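Long-range contact in N-acetylneuraminic acid (Sialic acid) synthetase (Leptospira borgpetersenii serovar Hardjo-bovis, PDB 6NCS), which probably condenses an N-acylmannosamine or its 6-phosphate with phosphoenolpyruvate to form sialic acid or its 9-phosphate, and binds a manganese ion: residues L176-S181 against G206-S211. Numbering follows the deposited sequence.
Sequences LHCVSS and GYSDHS. With MN (manganese (II) ion), chain C.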
loop_
_atom_site.group_PDB
_atom_site.type_symbol
_atom_site.label_atom_id
_atom_site.label_comp_id
_atom_site.label_asym_id
_atom_site.label_seq_id
_atom_site.Cartn_x
_atom_site.Cartn_y
_atom_site.Cartn_z
ATOM N N LEU A 176 4.572 -7.448 -14.094
ATOM C CA LEU A 176 4.384 -6.078 -13.620
ATOM C C LEU A 176 2.976 -5.592 -13.950
ATOM O O LEU A 176 2.575 -5.583 -15.118
ATOM C CB LEU A 176 5.404 -5.125 -14.240
ATOM C CG LEU A 176 6.882 -5.495 -14.123
ATOM C CD1 LEU A 176 7.751 -4.397 -14.788
ATOM C CD2 LEU A 176 7.265 -5.694 -12.673
ATOM N N HIS A 177 2.241 -5.165 -12.931
ATOM C CA HIS A 177 1.060 -4.353 -13.187
ATOM C C HIS A 177 1.474 -3.070 -13.900
ATOM O O HIS A 177 2.554 -2.527 -13.665
ATOM C CB HIS A 177 0.324 -4.022 -11.881
ATOM C CG HIS A 177 -0.819 -3.080 -12.079
ATOM N ND1 HIS A 177 -1.811 -3.308 -13.007
ATOM C CD2 HIS A 177 -1.103 -1.884 -11.513
ATOM C CE1 HIS A 177 -2.665 -2.300 -12.998
ATOM N NE2 HIS A 177 -2.258 -1.420 -12.099
ATOM N N CYS A 178 0.618 -2.599 -14.800
ATOM C CA CYS A 178 0.970 -1.522 -15.709
ATOM C C CYS A 178 -0.323 -1.023 -16.332
ATOM O O CYS A 178 -1.270 -1.795 -16.505
ATOM C CB CYS A 178 1.941 -2.021 -16.799
ATOM S SG CYS A 178 2.520 -0.744 -17.932
ATOM N N VAL A 179 -0.370 0.271 -16.635
ATOM C CA VAL A 179 -1.502 0.871 -17.330
ATOM C C VAL A 179 -0.955 1.598 -18.548
ATOM O O VAL A 179 -0.188 2.559 -18.402
ATOM C CB VAL A 179 -2.295 1.839 -16.433
ATOM C CG1 VAL A 179 -3.455 2.468 -17.205
ATOM C CG2 VAL A 179 -2.784 1.113 -15.195
ATOM N N SER A 180 -1.332 1.128 -19.744
ATOM C CA SER A 180 -0.860 1.691 -21.010
ATOM C C SER A 180 -1.642 2.952 -21.375
ATOM O O SER A 180 -2.321 3.035 -22.402
ATOM C CB SER A 180 -0.952 0.654 -22.121
ATOM O OG SER A 180 -0.117 -0.455 -21.837
ATOM N N SER A 181 -1.514 3.952 -20.505
ATOM C CA SER A 181 -2.086 5.277 -20.695
ATOM C C SER A 181 -0.961 6.305 -20.633
ATOM O O SER A 181 -0.076 6.215 -19.779
ATOM C CB SER A 181 -3.149 5.560 -19.621
ATOM O OG SER A 181 -3.753 6.822 -19.812
ATOM N N GLY A 206 5.241 -6.805 -9.603
ATOM C CA GLY A 206 5.661 -5.439 -9.393
ATOM C C GLY A 206 4.801 -4.455 -10.156
ATOM O O GLY A 206 3.636 -4.736 -10.456
ATOM N N TYR A 207 5.375 -3.312 -10.506
ATOM C CA TYR A 207 4.610 -2.221 -11.093
ATOM C C TYR A 207 5.500 -1.430 -12.040
ATOM O O TYR A 207 6.625 -1.065 -11.678
ATOM C CB TYR A 207 4.049 -1.301 -9.995
ATOM C CG TYR A 207 3.386 -0.056 -10.559
ATOM C CD1 TYR A 207 2.219 -0.153 -11.317
ATOM C CD2 TYR A 207 3.957 1.199 -10.384
ATOM C CE1 TYR A 207 1.627 0.973 -11.860
ATOM C CE2 TYR A 207 3.367 2.329 -10.921
ATOM C CZ TYR A 207 2.213 2.207 -11.664
ATOM O OH TYR A 207 1.636 3.328 -12.218
ATOM N N SER A 208 4.989 -1.157 -13.242
ATOM C CA SER A 208 5.656 -0.304 -14.217
ATOM C C SER A 208 4.876 0.998 -14.361
ATOM O O SER A 208 3.675 0.972 -14.639
ATOM C CB SER A 208 5.771 -1.016 -15.572
ATOM O OG SER A 208 6.448 -0.191 -16.498
ATOM N N ASP A 209 5.547 2.131 -14.171
ATOM C CA ASP A 209 4.869 3.418 -14.091
ATOM C C ASP A 209 4.929 4.191 -15.399
ATOM O O ASP A 209 5.959 4.205 -16.089
ATOM C CB ASP A 209 5.463 4.297 -12.992
ATOM C CG ASP A 209 4.629 5.543 -12.743
ATOM O OD1 ASP A 209 3.465 5.403 -12.312
ATOM O OD2 ASP A 209 5.126 6.660 -12.983
ATOM N N HIS A 210 3.829 4.884 -15.708
ATOM C CA HIS A 210 3.780 5.823 -16.825
ATOM C C HIS A 210 3.157 7.146 -16.392
ATOM O O HIS A 210 2.569 7.869 -17.205
ATOM C CB HIS A 210 3.046 5.207 -18.012
ATOM C CG HIS A 210 3.763 4.023 -18.572
ATOM N ND1 HIS A 210 3.461 2.728 -18.209
ATOM C CD2 HIS A 210 4.832 3.943 -19.400
ATOM C CE1 HIS A 210 4.282 1.898 -18.828
ATOM N NE2 HIS A 210 5.125 2.610 -19.555
ATOM N N SER A 211 3.299 7.477 -15.115
ATOM C CA SER A 211 2.842 8.748 -14.585
ATOM C C SER A 211 3.935 9.805 -14.705
ATOM O O SER A 211 5.090 9.517 -15.028
ATOM C CB SER A 211 2.446 8.608 -13.118
ATOM O OG SER A 211 3.614 8.634 -12.319
HETATM MN MN MN C . 6.951 2.048 -20.506
HETATM O O HOH W 1 1.543 2.204 -15.637
HETATM O O HOH W 2 7.931 1.280 -18.990
#
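At the C-terminal mouth of a TIM barrel, where the NeuB family keeps its metal site, parallel strands 173-178 and 205-209 run side by side, and H210 reaches back to C178 and the manganese ion. Between residues 176-181 and 206-211 two backbone hydrogen bonds form, H177 N to G206 O (2.9 Å) and S208 N to H177 O (2.8 Å). Beyond them a water takes over as the bridge, accepting from V179 N and H210 ND1 and donating to S208 O (2.7 Å). The long bond from ND1 to this water probably helps orient the imidazole, whose NE2 binds manganese at 2.1 Å. With CG beside the backbone N (chi1 -64°), the H210 ring is placed so that C178 SG meets its edge, in plane, 3.3 Å from CE1. C178, L176 and S208 share the sheet face turned to the barrel interior; L176 CD1 touches S208 CB, while L176 CD2 lies 3.7 Å from G206 CA. On the outward face H177 CD2 meets Y207 CD1 at 3.8 Å, the two rings tilted, planes at 35°. Y207 OH donates to the anti lone pair of D209 OD1 (2.8 Å), and S211 OG to the syn lone pair of D209 OD2, so both carboxylate oxygens are held; K230 adds a salt bridge. A189 O and R151 hold the H177 imidazole. H231, on the next strand 227-231, is the second histidine on the metal. Helix 193-200 makes the beta-alpha-beta crossover between the two strands, helix 215-222 packs on Y207, strand 146-150 lies on the far side of 173-178, and S180 N donates a hydrogen bond to E277 OE1 of the second subunit.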